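Local structure of extracellular sialidase/neuraminidase, putative (Aspergillus fumigatus, 2XZK) at residues S37-A42 and S366-I371; V43-T48 and M341-D346; V307-D312 and F375-I380. The protein probably hydrolyses terminal sialic acid-type sugars, notably KDN, from glycoconjugates as an extracellular exo-sialidase with a beta-propeller fold. One frame throughout, in Å; residues are numbered along the deposited sequence.

Contact 1 (S37-A42 and S366-I371); sequences SFRIPA and SYRAII. With FKD (3-deoxy-3-fluoro-D-erythro-alpha-L-manno-non-2-ulopyranosonic acid), chain C.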
loop_
_atom_site.group_PDB
_atom_site.type_symbol
_atom_site.label_atom_id
_atom_site.label_comp_id
_atom_site.label_asym_id
_atom_site.label_seq_id
_atom_site.Cartn_x
_atom_site.Cartn_y
_atom_site.Cartn_z
ATOM N N SER A 37 2.107 16.423 -4.860
ATOM C CA SER A 37 2.387 15.039 -5.185
ATOM C C SER A 37 1.422 14.098 -4.469
ATOM O O SER A 37 0.888 14.409 -3.397
ATOM C CB SER A 37 3.823 14.682 -4.799
ATOM O OG SER A 37 4.758 15.267 -5.678
ATOM N N PHE A 38 1.187 12.952 -5.101
ATOM C CA PHE A 38 0.482 11.850 -4.462
ATOM C C PHE A 38 1.422 10.668 -4.383
ATOM O O PHE A 38 2.029 10.284 -5.375
ATOM C CB PHE A 38 -0.772 11.498 -5.248
ATOM C CG PHE A 38 -1.800 12.592 -5.231
ATOM C CD1 PHE A 38 -2.627 12.745 -4.130
ATOM C CD2 PHE A 38 -1.907 13.496 -6.291
ATOM C CE1 PHE A 38 -3.573 13.760 -4.080
ATOM C CE2 PHE A 38 -2.863 14.529 -6.244
ATOM C CZ PHE A 38 -3.693 14.650 -5.136
ATOM N N ARG A 39 1.548 10.113 -3.186
ATOM C CA ARG A 39 2.445 8.985 -2.953
ATOM C C ARG A 39 1.773 8.006 -2.006
ATOM O O ARG A 39 0.745 8.318 -1.404
ATOM C CB ARG A 39 3.794 9.440 -2.375
ATOM C CG ARG A 39 4.738 10.108 -3.378
ATOM C CD ARG A 39 6.197 9.995 -2.949
ATOM N NE ARG A 39 6.578 8.588 -2.946
ATOM C CZ ARG A 39 7.484 8.033 -2.157
ATOM N NH1 ARG A 39 8.184 8.766 -1.294
ATOM N NH2 ARG A 39 7.689 6.717 -2.245
ATOM N N ILE A 40 2.374 6.826 -1.891
ATOM C CA ILE A 40 2.044 5.835 -0.856
ATOM C C ILE A 40 0.633 5.259 -1.023
ATOM O O ILE A 40 -0.251 5.479 -0.181
ATOM C CB ILE A 40 2.272 6.386 0.591
ATOM C CG1 ILE A 40 3.490 7.335 0.677
ATOM C CG2 ILE A 40 2.388 5.244 1.591
ATOM C CD1 ILE A 40 4.821 6.773 0.187
ATOM N N PRO A 41 0.408 4.522 -2.130
ATOM C CA PRO A 41 -0.928 4.052 -2.442
ATOM C C PRO A 41 -1.391 2.894 -1.581
ATOM O O PRO A 41 -0.573 2.130 -1.090
ATOM C CB PRO A 41 -0.796 3.548 -3.882
ATOM C CG PRO A 41 0.648 3.133 -4.000
ATOM C CD PRO A 41 1.374 4.185 -3.201
ATOM N N ALA A 42 -2.700 2.772 -1.423
ATOM C CA ALA A 42 -3.305 1.565 -0.867
ATOM C C ALA A 42 -4.652 1.371 -1.535
ATOM O O ALA A 42 -5.366 2.339 -1.763
ATOM C CB ALA A 42 -3.483 1.700 0.652
ATOM N N SER A 366 10.083 17.226 -7.550
ATOM C CA SER A 366 9.679 16.241 -8.541
ATOM C C SER A 366 8.252 15.764 -8.282
ATOM O O SER A 366 7.950 15.183 -7.234
ATOM C CB SER A 366 10.661 15.084 -8.579
ATOM O OG SER A 366 11.834 15.475 -9.274
ATOM N N TYR A 367 7.381 16.033 -9.246
ATOM C CA TYR A 367 5.968 15.706 -9.109
ATOM C C TYR A 367 5.749 14.203 -9.144
ATOM O O TYR A 367 6.316 13.497 -9.977
ATOM C CB TYR A 367 5.138 16.393 -10.195
ATOM C CG TYR A 367 5.157 17.895 -10.084
ATOM C CD1 TYR A 367 4.290 18.554 -9.222
ATOM C CD2 TYR A 367 6.058 18.654 -10.837
ATOM C CE1 TYR A 367 4.312 19.937 -9.106
ATOM C CE2 TYR A 367 6.087 20.058 -10.732
ATOM C CZ TYR A 367 5.215 20.682 -9.856
ATOM O OH TYR A 367 5.211 22.059 -9.727
ATOM N N ARG A 368 4.924 13.732 -8.217
ATOM C CA ARG A 368 4.609 12.318 -8.125
ATOM C C ARG A 368 3.121 12.072 -8.314
ATOM O O ARG A 368 2.281 12.729 -7.705
ATOM C CB ARG A 368 5.047 11.754 -6.772
ATOM C CG ARG A 368 6.432 12.184 -6.322
ATOM C CD ARG A 368 7.512 11.591 -7.225
ATOM N NE ARG A 368 8.834 11.798 -6.661
ATOM C CZ ARG A 368 9.377 11.021 -5.728
ATOM N NH1 ARG A 368 8.704 9.970 -5.258
ATOM N NH2 ARG A 368 10.591 11.289 -5.270
ATOM N N ALA A 369 2.817 11.114 -9.180
ATOM C CA ALA A 369 1.452 10.724 -9.484
ATOM C C ALA A 369 1.255 9.233 -9.207
ATOM O O ALA A 369 2.227 8.497 -8.969
ATOM C CB ALA A 369 1.116 11.068 -10.951
ATOM N N ILE A 370 0.000 8.792 -9.211
ATOM C CA ILE A 370 -0.306 7.379 -8.967
ATOM C C ILE A 370 -1.170 6.812 -10.089
ATOM O O ILE A 370 -2.204 7.380 -10.429
ATOM C CB ILE A 370 -0.955 7.150 -7.578
ATOM C CG1 ILE A 370 -0.001 7.594 -6.464
ATOM C CG2 ILE A 370 -1.327 5.684 -7.398
ATOM C CD1 ILE A 370 -0.593 7.540 -5.060
ATOM N N ILE A 371 -0.682 5.713 -10.664
ATOM C CA ILE A 371 -1.322 5.022 -11.780
ATOM C C ILE A 371 -2.226 3.921 -11.249
ATOM O O ILE A 371 -1.845 3.205 -10.308
ATOM C CB ILE A 371 -0.261 4.355 -12.701
ATOM C CG1 ILE A 371 0.872 5.324 -13.032
ATOM C CG2 ILE A 371 -0.900 3.833 -13.980
ATOM C CD1 ILE A 371 0.397 6.542 -13.777
HETATM C C1 FKD C . 10.376 5.645 0.306
HETATM F F1 FKD C . 9.096 7.853 1.417
HETATM C C2 FKD C . 9.454 5.535 1.529
HETATM C C3 FKD C . 8.421 6.678 1.585
HETATM C C4 FKD C . 7.654 6.590 2.907
HETATM O O4 FKD C . 6.830 7.744 3.010
HETATM C C5 FKD C . 8.599 6.508 4.119
HETATM O O5 FKD C . 7.856 6.374 5.327
HETATM C C6 FKD C . 9.549 5.309 3.969
HETATM O O6 FKD C . 10.235 5.430 2.711
HETATM C C7 FKD C . 10.649 5.192 5.046
HETATM O O7 FKD C . 11.505 6.332 4.994
HETATM C C8 FKD C . 11.513 3.933 4.814
HETATM O O8 FKD C . 10.695 2.774 4.924
HETATM C C9 FKD C . 12.671 3.819 5.815
HETATM O O9 FKD C . 12.157 3.790 7.144
HETATM O O1A FKD C . 9.992 6.312 -0.664
HETATM O O1B FKD C . 11.450 5.006 0.333
HETATM O O HOH W 1 3.641 8.553 -6.578
#
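Arg-39 and Arg-368 run side by side and point the same way, NH1 of Arg-368 lying over one face of the Arg-39 guanidinium, 3.4 Å from Arg-39 NE. Their planes are turned 47° apart, and Ile-40 CD1 covers the opposite face of Arg-39. The edge of the group thus remains available for an anion: FKD O1A, near the guanidinium plane, is gripped by Arg-39 NH2 at 2.8 Å and NH1 at 3.1 Å. Arg-245 and Arg-302 also bond FKD, as expected of the sialidase arginine triad that holds a substrate carboxylate, and residues 38-41 spell the family's Phe-Arg-Ile-Pro signature. A second shell of acids positions the two arginines, Glu-354 pairing with Arg-39 NE and Asp-356 with Arg-368 NE.

Behind this, one side-chain and one backbone bond tie the strands. Arg-368 N donates to Ser-37 OG (3.0 Å), a small hydroxyl reaching the chain directly, while Phe-38 N approaches Arg-368 O from above its carbonyl plane (2.8 Å, 173°). A water bridges Phe-38 O and Ala-369 O. Beneath, branched Ile-370 serves two neighbours: CG1, beside the backbone N, carries CD1 to Phe-38 CB at 4.0 Å, and CG2, anti to that N, meets Pro-41 CB at 4.1 Å. The strands cross at 57°, joining two blades: 37-45 pairs with strand 51-58, and 368-375 with strand 349-356.

Contact 2 (V43-T48 and M341-D346); sequences VVRTTT and MTKTGD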
loop_
_atom_site.group_PDB
_atom_site.type_symbol
_atom_site.label_atom_id
_atom_site.label_comp_id
_atom_site.label_asym_id
_atom_site.label_seq_id
_atom_site.Cartn_x
_atom_site.Cartn_y
_atom_site.Cartn_z
ATOM N N VAL A 43 -4.984 0.138 -1.874
ATOM C CA VAL A 43 -6.263 -0.164 -2.528
ATOM C C VAL A 43 -6.938 -1.423 -1.980
ATOM O O VAL A 43 -6.276 -2.454 -1.727
ATOM C CB VAL A 43 -6.103 -0.232 -4.071
ATOM C CG1 VAL A 43 -5.234 -1.429 -4.488
ATOM C CG2 VAL A 43 -7.471 -0.243 -4.766
ATOM N N VAL A 44 -8.255 -1.327 -1.796
ATOM C CA VAL A 44 -9.062 -2.468 -1.384
ATOM C C VAL A 44 -10.375 -2.509 -2.151
ATOM O O VAL A 44 -10.939 -1.465 -2.490
ATOM C CB VAL A 44 -9.357 -2.479 0.141
ATOM C CG1 VAL A 44 -8.091 -2.801 0.929
ATOM C CG2 VAL A 44 -9.988 -1.163 0.631
ATOM N N ARG A 45 -10.856 -3.719 -2.417
ATOM C CA ARG A 45 -12.202 -3.911 -2.914
ATOM C C ARG A 45 -13.058 -4.262 -1.704
ATOM O O ARG A 45 -12.680 -5.093 -0.884
ATOM C CB ARG A 45 -12.269 -5.031 -3.959
ATOM C CG ARG A 45 -13.716 -5.275 -4.408
ATOM C CD ARG A 45 -13.917 -6.352 -5.459
ATOM N NE ARG A 45 -13.151 -7.571 -5.226
ATOM C CZ ARG A 45 -13.477 -8.527 -4.361
ATOM N NH1 ARG A 45 -14.562 -8.414 -3.603
ATOM N NH2 ARG A 45 -12.699 -9.594 -4.247
ATOM N N THR A 46 -14.195 -3.595 -1.574
ATOM C CA THR A 46 -15.063 -3.845 -0.433
ATOM C C THR A 46 -15.954 -5.046 -0.729
ATOM O O THR A 46 -15.920 -5.589 -1.838
ATOM C CB THR A 46 -15.938 -2.637 -0.110
ATOM O OG1 THR A 46 -16.997 -2.558 -1.060
ATOM C CG2 THR A 46 -15.159 -1.347 -0.141
ATOM N N THR A 47 -16.753 -5.481 0.246
ATOM C CA THR A 47 -17.609 -6.653 -0.002
ATOM C C THR A 47 -18.735 -6.370 -1.007
ATOM O O THR A 47 -19.368 -7.296 -1.517
ATOM C CB THR A 47 -18.189 -7.271 1.279
ATOM O OG1 THR A 47 -19.252 -6.449 1.765
ATOM C CG2 THR A 47 -17.105 -7.452 2.343
ATOM N N THR A 48 -18.977 -5.094 -1.281
ATOM C CA THR A 48 -19.985 -4.710 -2.269
ATOM C C THR A 48 -19.450 -4.745 -3.698
ATOM O O THR A 48 -20.239 -4.738 -4.651
ATOM C CB THR A 48 -20.541 -3.292 -2.014
ATOM O OG1 THR A 48 -19.521 -2.324 -2.301
ATOM C CG2 THR A 48 -21.021 -3.143 -0.577
ATOM N N MET A 341 -2.180 -3.765 -4.309
ATOM C CA MET A 341 -3.023 -4.587 -5.171
ATOM C C MET A 341 -4.258 -5.089 -4.459
ATOM O O MET A 341 -4.251 -5.338 -3.247
ATOM C CB MET A 341 -2.247 -5.806 -5.684
ATOM C CG MET A 341 -1.097 -5.534 -6.646
ATOM S SD MET A 341 -0.392 -7.116 -7.214
ATOM C CE MET A 341 0.392 -7.704 -5.700
ATOM N N THR A 342 -5.309 -5.248 -5.248
ATOM C CA THR A 342 -6.535 -5.891 -4.814
ATOM C C THR A 342 -7.093 -6.753 -5.949
ATOM O O THR A 342 -6.633 -6.646 -7.087
ATOM C CB THR A 342 -7.583 -4.840 -4.368
ATOM O OG1 THR A 342 -8.672 -5.506 -3.704
ATOM C CG2 THR A 342 -8.119 -4.045 -5.565
ATOM N N LYS A 343 -8.020 -7.645 -5.617
ATOM C CA LYS A 343 -8.806 -8.346 -6.629
ATOM C C LYS A 343 -10.036 -7.488 -6.906
ATOM O O LYS A 343 -10.652 -6.970 -5.979
ATOM C CB LYS A 343 -9.219 -9.724 -6.113
ATOM C CG LYS A 343 -9.739 -10.663 -7.177
ATOM C CD LYS A 343 -10.130 -11.996 -6.561
ATOM C CE LYS A 343 -9.960 -13.117 -7.559
ATOM N NZ LYS A 343 -10.543 -14.392 -7.070
ATOM N N THR A 344 -10.382 -7.324 -8.174
ATOM C CA THR A 344 -11.587 -6.567 -8.525
ATOM C C THR A 344 -12.784 -7.510 -8.549
ATOM O O THR A 344 -12.615 -8.736 -8.482
ATOM C CB THR A 344 -11.467 -5.916 -9.896
ATOM O OG1 THR A 344 -11.440 -6.929 -10.908
ATOM C CG2 THR A 344 -10.194 -5.110 -9.998
ATOM N N GLY A 345 -13.981 -6.939 -8.673
ATOM C CA GLY A 345 -15.206 -7.714 -8.766
ATOM C C GLY A 345 -15.385 -8.405 -10.103
ATOM O O GLY A 345 -16.273 -9.268 -10.253
ATOM N N ASP A 346 -14.541 -8.058 -11.072
ATOM C CA ASP A 346 -14.636 -8.645 -12.406
ATOM C C ASP A 346 -13.399 -9.448 -12.752
ATOM O O ASP A 346 -12.921 -9.424 -13.893
ATOM C CB ASP A 346 -14.975 -7.596 -13.484
ATOM C CG ASP A 346 -13.852 -6.587 -13.714
ATOM O OD1 ASP A 346 -13.141 -6.235 -12.746
ATOM O OD2 ASP A 346 -13.673 -6.162 -14.868
HETATM O O HOH W 2 -5.850 -4.976 -0.930
#
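Strand 43-45 and strand 341-343, joined by Val-43, Arg-45 and Thr-342, run almost parallel, 9° apart with axes 5.7 Å from each other at closest. They are edge strands of two adjoining blades of the propeller, and the gap between them is spanned by side chains and water in place of regular sheet pairing. One water donates to both Val-43 O and Met-341 O. Val-43 and Thr-342 cross at about a right angle, with CG2 against CG2 at 3.9 Å. Threonine suits this seam because its other branch is polar: with OG1 anti to the backbone N (chi1 -169°), it takes a weak bond from Arg-45 N at 3.1 Å while the methyl stays with the valine.

Arg-45 spans the outer end. Its aliphatic carbons pass over the Lys-343 carbonyl and Gly-345 N, and a bend at chi3 (44°) turns NE back onto Lys-343 O, 2.7 Å away. The donor stands above that carbonyl's plane, and the bond is far from straight. In the conformer described, Lys-343 lies alongside and its amine bonds the Tyr-283 carbonyl. Beyond it the chain turns, and Thr-344 OG1 donates to Asp-346 OD1 on the anti side of the carboxylate at 2.6 Å.

Contact 3 (V307-D312 and F375-I380); sequences VRISYD and FNLSWI. With K99 ((2R,3R,4R,5R,6S)-2,3-bis(fluoranyl)-4,5-bis(oxidanyl)-6-[(1R,2R)-1,2,3-tris(oxidanyl)propyl]oxane-2-carboxylic acid), chain E.
The end of strand 368-375 and the C-terminal helix 377-381 of this beta-propeller enzyme pack here against strand 305-310 of an adjacent blade. The interface is wholly apolar: beta-branched Val-307 and Ile-309 face Phe-375 at the strand end and bulky Leu-377, Trp-379 and Ile-380 on the helix. Val-307 presents both methyls, CG2 anti to the backbone N and CG1 between N and the carbonyl carbon (chi1 68°): CG2 meets Phe-375 CE1 at 3.9 Å, while CG1 touches Ile-380 CG1 at 3.8 Å and reaches the edge of the Trp-379 ring at CZ3. Trp-379 CZ3 lies over one face of the Phe-375 ring, toward its rim, on the side where Val-307 sits. Farther along, Ile-309 CD1 nestles between Leu-377 CD2 (3.9 Å) and Ile-380 CG2 (4.0 Å).

Asn-376 fixes the helix start as its N-cap, OD1 accepting a bent bond from Trp-379 N, which stands above the amide plane (3.0 Å). Ile-309 CG2 lies against one face of the Tyr-311 ring, whose edge borders K99. This sugar analogue occupies a peripheral site, away from FKD: Tyr-311 N gives O4 an almost straight bond (2.9 Å, 169°), and K99 O5 donates to Asp-312 OD1 at 2.7 Å.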
loop_
_atom_site.group_PDB
_atom_site.type_symbol
_atom_site.label_atom_id
_atom_site.label_comp_id
_atom_site.label_asym_id
_atom_site.label_seq_id
_atom_site.Cartn_x
_atom_site.Cartn_y
_atom_site.Cartn_z
ATOM N N VAL A 307 5.011 -7.633 -11.911
ATOM C CA VAL A 307 3.982 -8.422 -11.223
ATOM C C VAL A 307 4.239 -9.923 -11.453
ATOM O O VAL A 307 4.539 -10.334 -12.585
ATOM C CB VAL A 307 2.539 -7.976 -11.634
ATOM C CG1 VAL A 307 2.212 -8.315 -13.097
ATOM C CG2 VAL A 307 1.488 -8.567 -10.693
ATOM N N ARG A 308 4.153 -10.722 -10.393
ATOM C CA ARG A 308 4.486 -12.145 -10.445
ATOM C C ARG A 308 3.432 -13.026 -9.790
ATOM O O ARG A 308 2.655 -12.557 -8.954
ATOM C CB ARG A 308 5.783 -12.400 -9.694
ATOM C CG ARG A 308 6.977 -11.573 -10.108
ATOM C CD ARG A 308 8.061 -11.879 -9.109
ATOM N NE ARG A 308 9.270 -11.078 -9.222
ATOM C CZ ARG A 308 10.411 -11.494 -9.770
ATOM N NH1 ARG A 308 10.501 -12.708 -10.335
ATOM N NH2 ARG A 308 11.475 -10.702 -9.746
ATOM N N ILE A 309 3.456 -14.314 -10.138
ATOM C CA ILE A 309 2.554 -15.304 -9.569
ATOM C C ILE A 309 3.384 -16.434 -8.945
ATOM O O ILE A 309 4.380 -16.881 -9.538
ATOM C CB ILE A 309 1.614 -15.897 -10.648
ATOM C CG1 ILE A 309 0.848 -14.800 -11.385
ATOM C CG2 ILE A 309 0.637 -16.907 -10.031
ATOM C CD1 ILE A 309 0.170 -15.265 -12.695
ATOM N N SER A 310 2.994 -16.865 -7.742
ATOM C CA SER A 310 3.528 -18.108 -7.153
ATOM C C SER A 310 2.394 -19.114 -7.059
ATOM O O SER A 310 1.285 -18.778 -6.642
ATOM C CB SER A 310 4.100 -17.892 -5.751
ATOM O OG SER A 310 4.565 -19.132 -5.205
ATOM N N TYR A 311 2.690 -20.356 -7.428
ATOM C CA TYR A 311 1.733 -21.457 -7.327
ATOM C C TYR A 311 2.062 -22.341 -6.128
ATOM O O TYR A 311 1.356 -23.323 -5.860
ATOM C CB TYR A 311 1.792 -22.301 -8.608
ATOM C CG TYR A 311 1.433 -21.491 -9.823
ATOM C CD1 TYR A 311 0.107 -21.346 -10.200
ATOM C CD2 TYR A 311 2.419 -20.849 -10.575
ATOM C CE1 TYR A 311 -0.241 -20.595 -11.300
ATOM C CE2 TYR A 311 2.086 -20.089 -11.699
ATOM C CZ TYR A 311 0.756 -19.970 -12.046
ATOM O OH TYR A 311 0.412 -19.223 -13.137
ATOM N N ASP A 312 3.121 -21.980 -5.415
ATOM C CA ASP A 312 3.611 -22.759 -4.268
ATOM C C ASP A 312 2.732 -22.583 -3.045
ATOM O O ASP A 312 2.241 -21.491 -2.785
ATOM C CB ASP A 312 5.033 -22.358 -3.934
ATOM C CG ASP A 312 6.021 -22.821 -4.978
ATOM O OD1 ASP A 312 5.712 -23.793 -5.714
ATOM O OD2 ASP A 312 7.113 -22.222 -5.068
ATOM N N PHE A 375 -5.537 -5.672 -14.753
ATOM C CA PHE A 375 -5.081 -6.684 -15.713
ATOM C C PHE A 375 -5.540 -8.043 -15.234
ATOM O O PHE A 375 -5.733 -8.245 -14.039
ATOM C CB PHE A 375 -3.548 -6.659 -15.914
ATOM C CG PHE A 375 -2.752 -6.493 -14.640
ATOM C CD1 PHE A 375 -2.406 -7.607 -13.871
ATOM C CD2 PHE A 375 -2.307 -5.230 -14.235
ATOM C CE1 PHE A 375 -1.682 -7.470 -12.699
ATOM C CE2 PHE A 375 -1.576 -5.077 -13.061
ATOM C CZ PHE A 375 -1.253 -6.203 -12.281
ATOM N N ASN A 376 -5.736 -8.975 -16.162
ATOM C CA ASN A 376 -6.091 -10.321 -15.748
ATOM C C ASN A 376 -4.861 -11.231 -15.663
ATOM O O ASN A 376 -3.752 -10.822 -16.051
ATOM C CB ASN A 376 -7.209 -10.905 -16.628
ATOM C CG ASN A 376 -6.835 -11.012 -18.104
ATOM O OD1 ASN A 376 -5.760 -10.596 -18.530
ATOM N ND2 ASN A 376 -7.749 -11.567 -18.897
ATOM N N LEU A 377 -5.053 -12.436 -15.142
ATOM C CA LEU A 377 -3.972 -13.409 -15.051
ATOM C C LEU A 377 -3.386 -13.694 -16.423
ATOM O O LEU A 377 -2.163 -13.843 -16.552
ATOM C CB LEU A 377 -4.461 -14.711 -14.410
ATOM C CG LEU A 377 -4.784 -14.631 -12.923
ATOM C CD1 LEU A 377 -5.453 -15.919 -12.466
ATOM C CD2 LEU A 377 -3.527 -14.359 -12.103
ATOM N N SER A 378 -4.257 -13.782 -17.436
ATOM C CA SER A 378 -3.822 -14.047 -18.797
ATOM C C SER A 378 -2.786 -13.015 -19.250
ATOM O O SER A 378 -1.796 -13.363 -19.892
ATOM C CB SER A 378 -5.013 -14.075 -19.760
ATOM O OG SER A 378 -4.554 -14.165 -21.094
ATOM N N TRP A 379 -2.999 -11.755 -18.879
ATOM C CA TRP A 379 -2.059 -10.709 -19.258
ATOM C C TRP A 379 -0.685 -10.971 -18.642
ATOM O O TRP A 379 0.339 -10.870 -19.332
ATOM C CB TRP A 379 -2.569 -9.311 -18.901
ATOM C CG TRP A 379 -1.606 -8.246 -19.344
ATOM C CD1 TRP A 379 -1.529 -7.679 -20.590
ATOM C CD2 TRP A 379 -0.566 -7.641 -18.561
ATOM N NE1 TRP A 379 -0.501 -6.762 -20.633
ATOM C CE2 TRP A 379 0.097 -6.709 -19.399
ATOM C CE3 TRP A 379 -0.126 -7.794 -17.235
ATOM C CZ2 TRP A 379 1.178 -5.927 -18.946
ATOM C CZ3 TRP A 379 0.949 -7.014 -16.788
ATOM C CH2 TRP A 379 1.593 -6.105 -17.644
ATOM N N ILE A 380 -0.652 -11.349 -17.360
ATOM C CA ILE A 380 0.635 -11.670 -16.728
ATOM C C ILE A 380 1.283 -12.882 -17.398
ATOM O O ILE A 380 2.474 -12.872 -17.679
ATOM C CB ILE A 380 0.494 -11.976 -15.232
ATOM C CG1 ILE A 380 -0.261 -10.847 -14.513
ATOM C CG2 ILE A 380 1.883 -12.237 -14.600
ATOM C CD1 ILE A 380 -0.659 -11.205 -13.070
HETATM O O1A K99 E . 5.281 -20.897 -12.374
HETATM C C1 K99 E . 6.448 -21.340 -12.464
HETATM O O1B K99 E . 6.885 -22.018 -13.420
HETATM C C2 K99 E . 7.461 -21.031 -11.329
HETATM C C3 K99 E . 6.814 -20.425 -10.068
HETATM F F1 K99 E . 7.825 -19.940 -9.243
HETATM C C4 K99 E . 5.929 -21.438 -9.319
HETATM O O4 K99 E . 5.435 -20.882 -8.110
HETATM O O6 K99 E . 8.164 -22.237 -10.916
HETATM C C6 K99 E . 7.271 -23.248 -10.326
HETATM C C5 K99 E . 6.711 -22.712 -9.002
HETATM O O5 K99 E . 5.838 -23.669 -8.398
HETATM C C7 K99 E . 7.950 -24.606 -10.144
HETATM O O7 K99 E . 9.292 -24.375 -9.700
HETATM C C8 K99 E . 7.895 -25.456 -11.442
HETATM O O8 K99 E . 8.350 -24.682 -12.552
HETATM C C9 K99 E . 6.479 -25.984 -11.777
HETATM O O9 K99 E . 6.132 -27.121 -10.966
HETATM F F2 K99 E . 8.371 -20.158 -11.791
#

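All three contacts are buried, but the centre of contact 1 lies about 11 Å from the centre of the chain, the nearest of the three, and that of contact 3 about 19 Å, the farthest. Contacts 1 and 2 share strand 37-45 and join it to the same sheet, through strand 368-375 in one and strand 334-343 in the other. Contact 3 carries on from strand 368-375 into the C-terminal helix, linking that sheet to a further blade. Chemistry follows position: a ligand-binding arginine beside strand-to-strand bonds and isoleucine packing in contact 1, mixed polar and water-mediated bridging in contact 2, purely hydrophobic packing in contact 3. Contacts 2 and 3 touch, Met-341 SD lying 4.2 Å from Val-307 CG2.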